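Local structure of Serine/threonine-protein kinase Tel1 (6SKY) at residues Leu1600-Thr1605 and Leu1630-Arg1635; Leu1637-Ala1642 and Glu2113-Trp2118; Gly1645-Asp1650 and Val2079-Leu2084; Gly2122-Val2127 and Asp2170-His2175. The protein probably phosphorylates serine and threonine residues in S/T-Q motifs as an ATM-family kinase that signals DNA damage and uses ATP as phosphate donor. All blocks are in the same frame, centred on the assembly; numbering follows the deposited sequence.

Interaction 1 (Leu1600-Thr1605 and Leu1630-Arg1635); sequences LDVIET and LAWAGR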
# COMPACT_ATOMS: atom_id res chain seq x y z
N LEU A 1600 -27.63 -37.08 -23.95
CA LEU A 1600 -28.83 -37.90 -24.02
C LEU A 1600 -29.74 -37.70 -22.82
O LEU A 1600 -30.57 -38.56 -22.54
CB LEU A 1600 -28.44 -39.37 -24.12
CG LEU A 1600 -27.33 -39.69 -25.12
CD1 LEU A 1600 -26.99 -41.16 -25.06
CD2 LEU A 1600 -27.75 -39.27 -26.52
N ASP A 1601 -29.59 -36.59 -22.11
CA ASP A 1601 -30.30 -36.36 -20.87
C ASP A 1601 -31.47 -35.42 -21.11
O ASP A 1601 -31.41 -34.53 -21.96
CB ASP A 1601 -29.36 -35.77 -19.82
CG ASP A 1601 -29.90 -35.86 -18.42
OD1 ASP A 1601 -31.04 -35.43 -18.20
OD2 ASP A 1601 -29.19 -36.39 -17.55
N VAL A 1602 -32.55 -35.64 -20.36
CA VAL A 1602 -33.74 -34.81 -20.52
C VAL A 1602 -33.48 -33.38 -20.07
O VAL A 1602 -34.17 -32.46 -20.51
CB VAL A 1602 -34.93 -35.44 -19.78
CG1 VAL A 1602 -34.74 -35.38 -18.28
CG2 VAL A 1602 -36.22 -34.77 -20.18
N ILE A 1603 -32.50 -33.18 -19.20
CA ILE A 1603 -32.02 -31.85 -18.83
C ILE A 1603 -30.53 -31.81 -19.18
O ILE A 1603 -29.72 -32.47 -18.51
CB ILE A 1603 -32.25 -31.54 -17.35
CG1 ILE A 1603 -33.74 -31.46 -17.06
CG2 ILE A 1603 -31.58 -30.24 -16.99
CD1 ILE A 1603 -34.07 -31.00 -15.67
N GLU A 1604 -30.18 -31.06 -20.21
CA GLU A 1604 -28.81 -31.01 -20.69
C GLU A 1604 -28.25 -29.60 -20.85
O GLU A 1604 -27.02 -29.46 -20.95
CB GLU A 1604 -28.68 -31.74 -22.03
CG GLU A 1604 -29.29 -31.01 -23.20
CD GLU A 1604 -29.28 -31.84 -24.47
OE1 GLU A 1604 -29.91 -32.92 -24.48
OE2 GLU A 1604 -28.64 -31.42 -25.46
N THR A 1605 -29.08 -28.57 -20.89
CA THR A 1605 -28.63 -27.20 -21.02
C THR A 1605 -28.56 -26.56 -19.64
O THR A 1605 -29.18 -27.01 -18.69
CB THR A 1605 -29.58 -26.41 -21.93
OG1 THR A 1605 -29.85 -27.18 -23.10
CG2 THR A 1605 -28.97 -25.10 -22.36
N LEU A 1630 -31.07 -39.96 -6.98
CA LEU A 1630 -30.32 -38.95 -6.24
C LEU A 1630 -29.08 -38.51 -6.99
O LEU A 1630 -28.71 -37.34 -6.93
CB LEU A 1630 -29.93 -39.47 -4.86
CG LEU A 1630 -31.07 -39.54 -3.86
CD1 LEU A 1630 -30.51 -39.65 -2.48
CD2 LEU A 1630 -31.94 -38.33 -3.97
N ALA A 1631 -28.44 -39.41 -7.73
CA ALA A 1631 -27.33 -38.99 -8.57
C ALA A 1631 -27.79 -38.06 -9.67
O ALA A 1631 -27.13 -37.06 -9.97
CB ALA A 1631 -26.63 -40.21 -9.17
N TRP A 1632 -28.93 -38.35 -10.29
CA TRP A 1632 -29.46 -37.47 -11.33
C TRP A 1632 -29.84 -36.10 -10.75
O TRP A 1632 -29.58 -35.06 -11.37
CB TRP A 1632 -30.65 -38.13 -12.01
CG TRP A 1632 -31.30 -37.31 -13.05
CD1 TRP A 1632 -30.91 -37.16 -14.34
CD2 TRP A 1632 -32.47 -36.51 -12.89
NE1 TRP A 1632 -31.76 -36.31 -14.99
CE2 TRP A 1632 -32.73 -35.90 -14.12
CE3 TRP A 1632 -33.32 -36.25 -11.82
CZ2 TRP A 1632 -33.80 -35.05 -14.31
CZ3 TRP A 1632 -34.37 -35.41 -12.01
CH2 TRP A 1632 -34.60 -34.82 -13.24
N ALA A 1633 -30.46 -36.09 -9.57
CA ALA A 1633 -30.82 -34.83 -8.94
C ALA A 1633 -29.58 -34.03 -8.57
O ALA A 1633 -29.58 -32.80 -8.67
CB ALA A 1633 -31.68 -35.08 -7.71
N GLY A 1634 -28.53 -34.71 -8.14
CA GLY A 1634 -27.28 -34.02 -7.88
C GLY A 1634 -26.67 -33.43 -9.13
O GLY A 1634 -26.12 -32.34 -9.11
N ARG A 1635 -26.76 -34.15 -10.24
CA ARG A 1635 -26.25 -33.62 -11.49
C ARG A 1635 -27.01 -32.36 -11.91
O ARG A 1635 -26.41 -31.38 -12.36
CB ARG A 1635 -26.33 -34.68 -12.57
CG ARG A 1635 -25.35 -34.50 -13.68
CD ARG A 1635 -25.81 -35.26 -14.88
NE ARG A 1635 -25.07 -36.48 -15.10
CZ ARG A 1635 -25.39 -37.38 -16.02
NH1 ARG A 1635 -26.46 -37.19 -16.78
NH2 ARG A 1635 -24.67 -38.47 -16.17

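Interaction 2 (Leu1637-Ala1642 and Glu2113-Trp2118); sequences LGRSFA and EKRSKW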
# COMPACT_ATOMS: atom_id res chain seq x y z
N LEU A 1637 -28.75 -30.27 -9.86
CA LEU A 1637 -28.44 -29.19 -8.92
C LEU A 1637 -27.04 -28.64 -9.14
O LEU A 1637 -26.81 -27.44 -9.02
CB LEU A 1637 -28.58 -29.68 -7.49
CG LEU A 1637 -29.97 -29.95 -6.94
CD1 LEU A 1637 -29.83 -30.51 -5.55
CD2 LEU A 1637 -30.76 -28.69 -6.91
N GLY A 1638 -26.09 -29.52 -9.46
CA GLY A 1638 -24.74 -29.06 -9.70
C GLY A 1638 -24.63 -28.23 -10.96
O GLY A 1638 -23.92 -27.24 -10.99
N ARG A 1639 -25.34 -28.63 -12.01
CA ARG A 1639 -25.34 -27.82 -13.23
C ARG A 1639 -26.02 -26.48 -13.00
O ARG A 1639 -25.57 -25.45 -13.51
CB ARG A 1639 -26.02 -28.59 -14.35
CG ARG A 1639 -25.80 -28.00 -15.70
CD ARG A 1639 -26.41 -28.88 -16.75
NE ARG A 1639 -25.99 -30.27 -16.60
CZ ARG A 1639 -24.91 -30.78 -17.17
NH1 ARG A 1639 -24.15 -30.03 -17.95
NH2 ARG A 1639 -24.60 -32.05 -16.98
N SER A 1640 -27.09 -26.46 -12.20
CA SER A 1640 -27.75 -25.19 -11.89
C SER A 1640 -26.84 -24.26 -11.10
O SER A 1640 -26.81 -23.05 -11.35
CB SER A 1640 -29.03 -25.46 -11.12
OG SER A 1640 -29.49 -24.29 -10.48
N PHE A 1641 -26.09 -24.79 -10.14
CA PHE A 1641 -25.20 -23.94 -9.35
C PHE A 1641 -23.99 -23.50 -10.15
O PHE A 1641 -23.52 -22.37 -10.02
CB PHE A 1641 -24.76 -24.67 -8.08
CG PHE A 1641 -23.94 -23.84 -7.16
CD1 PHE A 1641 -22.57 -23.91 -7.17
CD2 PHE A 1641 -24.54 -23.00 -6.25
CE1 PHE A 1641 -21.82 -23.16 -6.32
CE2 PHE A 1641 -23.79 -22.25 -5.40
CZ PHE A 1641 -22.43 -22.33 -5.43
N ALA A 1642 -23.46 -24.38 -11.00
CA ALA A 1642 -22.36 -23.98 -11.86
C ALA A 1642 -22.78 -22.98 -12.91
O ALA A 1642 -21.93 -22.25 -13.42
CB ALA A 1642 -21.75 -25.20 -12.54
N GLU A 2113 -16.94 -20.42 -20.68
CA GLU A 2113 -16.95 -18.97 -20.86
C GLU A 2113 -18.24 -18.32 -20.35
O GLU A 2113 -18.19 -17.28 -19.67
CB GLU A 2113 -16.72 -18.64 -22.33
CG GLU A 2113 -15.41 -19.18 -22.85
CD GLU A 2113 -15.29 -19.10 -24.35
OE1 GLU A 2113 -14.52 -19.89 -24.94
OE2 GLU A 2113 -15.97 -18.24 -24.96
N LYS A 2114 -19.39 -18.91 -20.66
CA LYS A 2114 -20.64 -18.34 -20.13
C LYS A 2114 -20.66 -18.36 -18.60
O LYS A 2114 -21.08 -17.39 -17.94
CB LYS A 2114 -21.83 -19.11 -20.69
CG LYS A 2114 -21.82 -19.23 -22.20
CD LYS A 2114 -22.75 -20.34 -22.66
CE LYS A 2114 -22.56 -20.64 -24.14
NZ LYS A 2114 -23.18 -21.93 -24.53
N ARG A 2115 -20.22 -19.46 -18.01
CA ARG A 2115 -20.17 -19.49 -16.56
C ARG A 2115 -19.21 -18.44 -16.03
O ARG A 2115 -19.43 -17.90 -14.95
CB ARG A 2115 -19.80 -20.88 -16.09
CG ARG A 2115 -20.81 -21.88 -16.53
CD ARG A 2115 -20.36 -23.27 -16.31
NE ARG A 2115 -21.43 -24.20 -16.61
CZ ARG A 2115 -21.30 -25.51 -16.59
NH1 ARG A 2115 -22.34 -26.28 -16.87
NH2 ARG A 2115 -20.13 -26.05 -16.29
N SER A 2116 -18.16 -18.11 -16.77
CA SER A 2116 -17.29 -17.00 -16.36
C SER A 2116 -18.07 -15.71 -16.29
O SER A 2116 -17.84 -14.87 -15.41
CB SER A 2116 -16.13 -16.85 -17.33
OG SER A 2116 -16.59 -16.26 -18.53
N LYS A 2117 -18.98 -15.51 -17.25
CA LYS A 2117 -19.85 -14.34 -17.20
C LYS A 2117 -20.58 -14.25 -15.87
O LYS A 2117 -20.67 -13.18 -15.27
CB LYS A 2117 -20.87 -14.35 -18.34
CG LYS A 2117 -20.30 -14.69 -19.70
CD LYS A 2117 -19.40 -13.61 -20.25
CE LYS A 2117 -18.97 -13.95 -21.66
NZ LYS A 2117 -18.26 -12.83 -22.33
N TRP A 2118 -21.12 -15.38 -15.38
CA TRP A 2118 -21.74 -15.30 -14.05
C TRP A 2118 -20.70 -15.08 -12.95
O TRP A 2118 -20.96 -14.38 -11.97
CB TRP A 2118 -22.62 -16.53 -13.73
CG TRP A 2118 -22.02 -17.71 -12.94
CD1 TRP A 2118 -21.76 -18.94 -13.43
CD2 TRP A 2118 -21.67 -17.76 -11.54
NE1 TRP A 2118 -21.25 -19.75 -12.46
CE2 TRP A 2118 -21.17 -19.05 -11.29
CE3 TRP A 2118 -21.69 -16.85 -10.50
CZ2 TRP A 2118 -20.72 -19.44 -10.04
CZ3 TRP A 2118 -21.24 -17.24 -9.26
CH2 TRP A 2118 -20.76 -18.52 -9.05

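Interaction 3 (Gly1645-Asp1650 and Val2079-Leu2084); sequences GEVPED and VLRQQL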
# COMPACT_ATOMS: atom_id res chain seq x y z
N GLY A 1645 -24.62 -19.96 -9.77
CA GLY A 1645 -23.98 -19.64 -8.52
C GLY A 1645 -24.93 -19.24 -7.43
O GLY A 1645 -24.52 -18.59 -6.47
N GLU A 1646 -26.20 -19.61 -7.56
CA GLU A 1646 -27.25 -19.24 -6.61
C GLU A 1646 -27.85 -20.48 -5.99
O GLU A 1646 -28.09 -21.48 -6.67
CB GLU A 1646 -28.34 -18.43 -7.30
CG GLU A 1646 -28.02 -16.97 -7.43
CD GLU A 1646 -28.85 -16.29 -8.49
OE1 GLU A 1646 -29.80 -16.93 -9.00
OE2 GLU A 1646 -28.55 -15.13 -8.84
N VAL A 1647 -28.09 -20.41 -4.69
CA VAL A 1647 -28.66 -21.51 -3.91
C VAL A 1647 -30.17 -21.53 -4.10
O VAL A 1647 -30.81 -20.47 -4.07
CB VAL A 1647 -28.30 -21.36 -2.43
CG1 VAL A 1647 -28.84 -22.51 -1.63
CG2 VAL A 1647 -26.82 -21.26 -2.26
N PRO A 1648 -30.78 -22.70 -4.30
CA PRO A 1648 -32.25 -22.77 -4.26
C PRO A 1648 -32.77 -22.32 -2.90
O PRO A 1648 -32.23 -22.66 -1.86
CB PRO A 1648 -32.54 -24.25 -4.52
CG PRO A 1648 -31.25 -24.95 -4.31
CD PRO A 1648 -30.19 -23.98 -4.69
N GLU A 1649 -33.85 -21.54 -2.93
CA GLU A 1649 -34.30 -20.81 -1.75
C GLU A 1649 -34.91 -21.70 -0.68
O GLU A 1649 -35.08 -21.25 0.45
CB GLU A 1649 -35.29 -19.74 -2.15
CG GLU A 1649 -34.84 -18.91 -3.34
CD GLU A 1649 -35.65 -17.65 -3.52
OE1 GLU A 1649 -36.61 -17.44 -2.75
OE2 GLU A 1649 -35.32 -16.86 -4.43
N ASP A 1650 -35.26 -22.95 -1.00
CA ASP A 1650 -35.74 -23.85 0.03
C ASP A 1650 -34.63 -24.20 1.01
O ASP A 1650 -34.90 -24.49 2.18
CB ASP A 1650 -36.31 -25.11 -0.60
CG ASP A 1650 -36.43 -25.01 -2.10
OD1 ASP A 1650 -36.52 -23.88 -2.62
OD2 ASP A 1650 -36.43 -26.07 -2.77
N VAL A 2079 -21.05 -24.15 4.82
CA VAL A 2079 -21.00 -25.58 4.52
C VAL A 2079 -21.96 -25.92 3.39
O VAL A 2079 -21.66 -26.74 2.52
CB VAL A 2079 -21.31 -26.39 5.78
CG1 VAL A 2079 -21.23 -27.86 5.48
CG2 VAL A 2079 -20.36 -26.02 6.88
N LEU A 2080 -23.13 -25.28 3.38
CA LEU A 2080 -24.10 -25.51 2.33
C LEU A 2080 -23.55 -25.14 0.96
O LEU A 2080 -23.68 -25.90 -0.01
CB LEU A 2080 -25.36 -24.71 2.63
CG LEU A 2080 -26.57 -24.93 1.75
CD1 LEU A 2080 -27.28 -26.17 2.19
CD2 LEU A 2080 -27.47 -23.73 1.85
N ARG A 2081 -22.91 -23.98 0.86
CA ARG A 2081 -22.36 -23.57 -0.43
C ARG A 2081 -21.14 -24.39 -0.80
O ARG A 2081 -20.89 -24.61 -1.99
CB ARG A 2081 -22.05 -22.09 -0.41
CG ARG A 2081 -23.23 -21.26 0.01
CD ARG A 2081 -22.91 -19.79 0.02
NE ARG A 2081 -22.97 -19.26 -1.33
CZ ARG A 2081 -24.03 -18.66 -1.84
NH1 ARG A 2081 -24.01 -18.22 -3.08
NH2 ARG A 2081 -25.12 -18.50 -1.09
N GLN A 2082 -20.38 -24.88 0.18
CA GLN A 2082 -19.30 -25.81 -0.13
C GLN A 2082 -19.83 -27.10 -0.75
O GLN A 2082 -19.25 -27.62 -1.71
CB GLN A 2082 -18.50 -26.12 1.13
CG GLN A 2082 -17.56 -25.04 1.55
CD GLN A 2082 -16.96 -25.29 2.91
OE1 GLN A 2082 -17.20 -26.31 3.53
NE2 GLN A 2082 -16.19 -24.34 3.40
N GLN A 2083 -20.92 -27.63 -0.21
CA GLN A 2083 -21.51 -28.84 -0.79
C GLN A 2083 -22.05 -28.59 -2.18
O GLN A 2083 -21.91 -29.43 -3.08
CB GLN A 2083 -22.62 -29.37 0.11
CG GLN A 2083 -22.20 -29.66 1.52
CD GLN A 2083 -21.20 -30.76 1.60
OE1 GLN A 2083 -21.17 -31.64 0.76
NE2 GLN A 2083 -20.37 -30.72 2.63
N LEU A 2084 -22.68 -27.44 -2.40
CA LEU A 2084 -23.17 -27.13 -3.74
C LEU A 2084 -22.02 -26.97 -4.73
O LEU A 2084 -22.12 -27.36 -5.90
CB LEU A 2084 -24.04 -25.89 -3.71
CG LEU A 2084 -25.44 -26.12 -3.17
CD1 LEU A 2084 -26.11 -24.81 -2.91
CD2 LEU A 2084 -26.22 -26.92 -4.17

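Interaction 4 (Gly2122-Val2127 and Asp2170-His2175); sequences GRYADV and DIFRFH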
# COMPACT_ATOMS: atom_id res chain seq x y z
N GLY A 2122 -19.77 -13.05 -8.68
CA GLY A 2122 -20.22 -13.92 -7.63
C GLY A 2122 -19.34 -13.89 -6.40
O GLY A 2122 -18.31 -13.23 -6.34
N ARG A 2123 -19.76 -14.65 -5.40
CA ARG A 2123 -19.03 -14.75 -4.15
C ARG A 2123 -17.69 -15.41 -4.39
O ARG A 2123 -17.54 -16.28 -5.24
CB ARG A 2123 -19.85 -15.54 -3.14
CG ARG A 2123 -19.39 -15.42 -1.73
CD ARG A 2123 -20.48 -15.84 -0.79
NE ARG A 2123 -21.77 -15.31 -1.21
CZ ARG A 2123 -22.84 -15.26 -0.44
NH1 ARG A 2123 -23.98 -14.76 -0.90
NH2 ARG A 2123 -22.78 -15.71 0.81
N TYR A 2124 -16.68 -15.00 -3.62
CA TYR A 2124 -15.33 -15.44 -3.94
C TYR A 2124 -15.06 -16.87 -3.52
O TYR A 2124 -14.31 -17.58 -4.20
CB TYR A 2124 -14.29 -14.52 -3.31
CG TYR A 2124 -12.89 -15.04 -3.51
CD1 TYR A 2124 -12.31 -15.07 -4.76
CD2 TYR A 2124 -12.16 -15.52 -2.44
CE1 TYR A 2124 -11.05 -15.56 -4.95
CE2 TYR A 2124 -10.90 -16.00 -2.61
CZ TYR A 2124 -10.34 -16.02 -3.87
OH TYR A 2124 -9.07 -16.50 -4.03
N ALA A 2125 -15.62 -17.33 -2.40
CA ALA A 2125 -15.37 -18.70 -1.96
C ALA A 2125 -15.86 -19.71 -2.99
O ALA A 2125 -15.13 -20.64 -3.37
CB ALA A 2125 -16.03 -18.93 -0.61
N ASP A 2126 -17.09 -19.52 -3.49
CA ASP A 2126 -17.65 -20.43 -4.47
C ASP A 2126 -16.85 -20.41 -5.76
O ASP A 2126 -16.57 -21.46 -6.35
CB ASP A 2126 -19.10 -20.07 -4.76
CG ASP A 2126 -19.85 -19.66 -3.51
OD1 ASP A 2126 -19.37 -19.96 -2.40
OD2 ASP A 2126 -20.92 -19.03 -3.64
N VAL A 2127 -16.48 -19.22 -6.22
CA VAL A 2127 -15.76 -19.09 -7.48
C VAL A 2127 -14.39 -19.74 -7.38
O VAL A 2127 -13.98 -20.48 -8.27
CB VAL A 2127 -15.65 -17.61 -7.87
CG1 VAL A 2127 -14.74 -17.46 -9.06
CG2 VAL A 2127 -17.00 -17.07 -8.19
N ASP A 2170 -8.26 -14.60 -16.17
CA ASP A 2170 -9.12 -13.42 -16.29
C ASP A 2170 -10.03 -13.28 -15.07
O ASP A 2170 -10.13 -12.20 -14.46
CB ASP A 2170 -9.97 -13.50 -17.55
CG ASP A 2170 -9.16 -13.74 -18.78
OD1 ASP A 2170 -7.92 -13.73 -18.69
OD2 ASP A 2170 -9.76 -13.94 -19.86
N ILE A 2171 -10.73 -14.36 -14.71
CA ILE A 2171 -11.67 -14.28 -13.59
C ILE A 2171 -10.95 -13.89 -12.31
O ILE A 2171 -11.41 -13.01 -11.58
CB ILE A 2171 -12.43 -15.61 -13.42
CG1 ILE A 2171 -13.22 -15.93 -14.67
CG2 ILE A 2171 -13.36 -15.51 -12.27
CD1 ILE A 2171 -13.70 -17.32 -14.72
N PHE A 2172 -9.83 -14.54 -12.01
CA PHE A 2172 -9.10 -14.23 -10.79
C PHE A 2172 -8.54 -12.83 -10.81
O PHE A 2172 -8.33 -12.23 -9.76
CB PHE A 2172 -7.96 -15.22 -10.59
CG PHE A 2172 -8.39 -16.53 -10.04
CD1 PHE A 2172 -9.24 -16.60 -8.97
CD2 PHE A 2172 -7.95 -17.71 -10.61
CE1 PHE A 2172 -9.65 -17.80 -8.48
CE2 PHE A 2172 -8.35 -18.91 -10.11
CZ PHE A 2172 -9.20 -18.96 -9.05
N ARG A 2173 -8.26 -12.29 -12.00
CA ARG A 2173 -7.78 -10.92 -12.06
C ARG A 2173 -8.87 -9.94 -11.65
O ARG A 2173 -8.59 -8.98 -10.92
CB ARG A 2173 -7.27 -10.59 -13.45
CG ARG A 2173 -6.62 -9.24 -13.55
CD ARG A 2173 -5.66 -9.16 -14.71
NE ARG A 2173 -4.63 -10.18 -14.65
CZ ARG A 2173 -4.51 -11.16 -15.53
NH1 ARG A 2173 -3.54 -12.06 -15.41
NH2 ARG A 2173 -5.36 -11.25 -16.54
N PHE A 2174 -10.11 -10.15 -12.09
CA PHE A 2174 -11.15 -9.20 -11.69
C PHE A 2174 -11.37 -9.20 -10.18
O PHE A 2174 -11.71 -8.17 -9.60
CB PHE A 2174 -12.47 -9.46 -12.40
CG PHE A 2174 -13.55 -8.50 -11.98
CD1 PHE A 2174 -13.62 -7.24 -12.53
CD2 PHE A 2174 -14.48 -8.85 -11.03
CE1 PHE A 2174 -14.60 -6.35 -12.13
CE2 PHE A 2174 -15.46 -7.97 -10.63
CZ PHE A 2174 -15.53 -6.72 -11.19
N HIS A 2175 -11.21 -10.34 -9.52
CA HIS A 2175 -11.40 -10.40 -8.08
C HIS A 2175 -10.23 -9.84 -7.29
O HIS A 2175 -10.27 -9.88 -6.06
CB HIS A 2175 -11.64 -11.84 -7.63
CG HIS A 2175 -13.05 -12.31 -7.80
ND1 HIS A 2175 -13.63 -12.47 -9.03
CD2 HIS A 2175 -13.98 -12.65 -6.88
CE1 HIS A 2175 -14.87 -12.90 -8.87
NE2 HIS A 2175 -15.11 -13.02 -7.58

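Interaction 1 (Leu1600-Thr1605 and Leu1630-Arg1635)
The carboxylate of Asp1601 lies at the edge of the Trp1632 indole, nearly coplanar with it (13°), and its OD2 reaches the edge of the Arg1635 guanidinium, a plane turned 60° from the carboxylate. At the indole edge Trp1632 NE1 points almost straight at Asp1601 OD1, but at 3.4 Å this hydrogen bond is weak. The salt bridge is closer, with Arg1635 NH1 2.9 Å from Asp1601 OD2. Further round the indole, Val1602 CG1 approaches Trp1632 CZ2 obliquely at 4.1 Å, with Ile1603 CD1 also nearby. Rings of Phe1592 and Tyr1629 meet the indole too, each with its plane inclined.

In the loop between helices 1578-1588 and 1606-1619, Asp1601 forms an Asx turn: its OD1 takes the backbone N-H of Ile1603 at 2.9 Å. CG lies anti to the backbone N of Asp1601 (chi1 -163°), which carries the carboxylate across to helix 1627-1644. In this buried acid OD1 serves both the turn and the indole, while OD2 pairs with Arg1635. Arg1635 NH2 turns to the carbonyl of Pro1595, and Ile1603 packs on Ala1609 and Asn1612 of helix 1606-1619.

Interaction 2 (Leu1637-Ala1642 and Glu2113-Trp2118)
Ala1642 sits in the close part of this contact, between Arg2115 and Trp2118. Its CB lies over the centre of one face of the Arg2115 guanidinium, 4.1 Å from Arg2115 CZ. With CG beside its backbone N (chi1 -61°) and the chain extended from there to NE, the arginine runs its stem past the Ala1642 carbonyl oxygen, which lies 3.3 Å from Arg2115 CG and takes a hydrogen bond from Trp2118 NE1 at 2.8 Å. That bond is bent, with an N-H...O angle of 130°, and the donor stands above the carbonyl plane. With an alanine in place of Trp2118, the Ala1642 carbonyl would probably lose this donor and a gap would open beside the C-terminal end of helix 1627-1644.

Elsewhere the fit is looser. The axes of the two helix segments come no nearer than 11.4 Å, their directions 63° apart. Each guanidinium has its own acid, Arg1639 pairing with Asp2095 and Arg2115 with Asp1606, which probably eases the approach of like charges. Glu2113, Lys2114 and Lys2117 mark the solvent side. Helix 2077-2097 lies alongside, touching Ala1642 through Ala2088, while Trp2118 also packs on Val2127 of helix 2124-2143.

Interaction 3 (Gly1645-Asp1650 and Val2079-Leu2084)
Val1647 meets Arg2081 and two leucines because its CG1 stands anti to its own backbone N (chi1 -178°), a setting that spreads both methyl groups over helix 2077-2097. Arg2081 answers with a bend: its chain leaves the helix extended and then turns at chi3 (80°), swinging the guanidinium back over the valine. Val1647 CG2 ends up above one face of that flat group, displaced toward its rim, with Arg2081 NH2 the nearest atom at 3.4 Å.

Most of the rest is apolar. The Leu2084 side chain crosses the valine at about a right angle, and its CD1 touches both branches, lying 3.7 Å from Val1647 CG2 and about as far from CG1. One helical turn earlier, Leu2080 CD2 reaches Val1647 CG1 at 3.9 Å. Leu2080, Arg2081 and Leu2084 therefore present one side of the helix to a single side chain of the loop. No hydrogen bond crosses between the segments. The carbonyl oxygen of Gly1645 lies 3.4 Å from Arg2081 NH1, but the angle is too poor for a bond, and the charge of the arginine is met instead by a salt bridge from its NE to Asp2126.

Gly1645 is where the chain leaves helix 1627-1644, and its positive phi of 68° is one that glycine adopts readily. From there the loop crosses the side of helix 2077-2097 at Val1647 and moves off it toward helix 1657-1663. Leu1651 and Leu1652 of the same loop touch Leu2080, which also packs on Leu2070 of helix 2052-2070.

Interaction 4 (Gly2122-Val2127 and Asp2170-His2175)
The rings of Tyr2124 and His2175 are set obliquely, planes 41° apart and centroids 5.8 Å from one another, in neither a stack nor a T-shape. His2175 CD2 comes in at the edge of the phenol ring, 3.6 Å from Tyr2124 CD1. On that same side of the phenol, Tyr2124 CE1 lies at the edge of the Phe2172 ring, 4.4 Å from Phe2172 CE1. Deeper in, Val2127 CG1 and Ile2171 CG2 meet obliquely at 4.0 Å, each branch anti to its own backbone N.

CG of His2175 lies anti to its carbonyl carbon (chi1 -82°), which lays the imidazole between the start of helix 2124-2143 and the end of helix 2154-2174. NE2 is directed at the carbonyl oxygen of Gly2122 over 3.4 Å, a weak hydrogen bond, while ND1 makes another weak one to Ile2171 O in the preceding turn. A leucine in place of His2175 would probably leave the Gly2122 carbonyl without this donor and remove the flat partner from Tyr2124.

Arg2637, from helix 2637-2641 of the kinase region, touches the imidazole and also gives Gly2122 O a weak hydrogen bond, so this FAT corner meets the kinase part of the chain. Carbonyl oxygens facing both ring nitrogens would tend to favour a charged imidazole, whereas the nearby arginine would probably oppose it.

Overall arrangement
Interactions 1 and 2 share helix 1627-1644, and interaction 3 takes the loop that follows it, so one helix and its exit meet three parts of the solenoid in turn. These three are buried; interaction 4 is only partly so and lies next to the kinase part. The chemistry shifts accordingly: a paired acid with an indole in interaction 1, an arginine face and a carbonyl in interaction 2, mostly aliphatic packing in interaction 3, aromatic edges and weak bonds in interaction 4. Phe1641 and Trp2118 of interaction 2 touch residues of both interactions 3 and 4, and a salt bridge links those two directly.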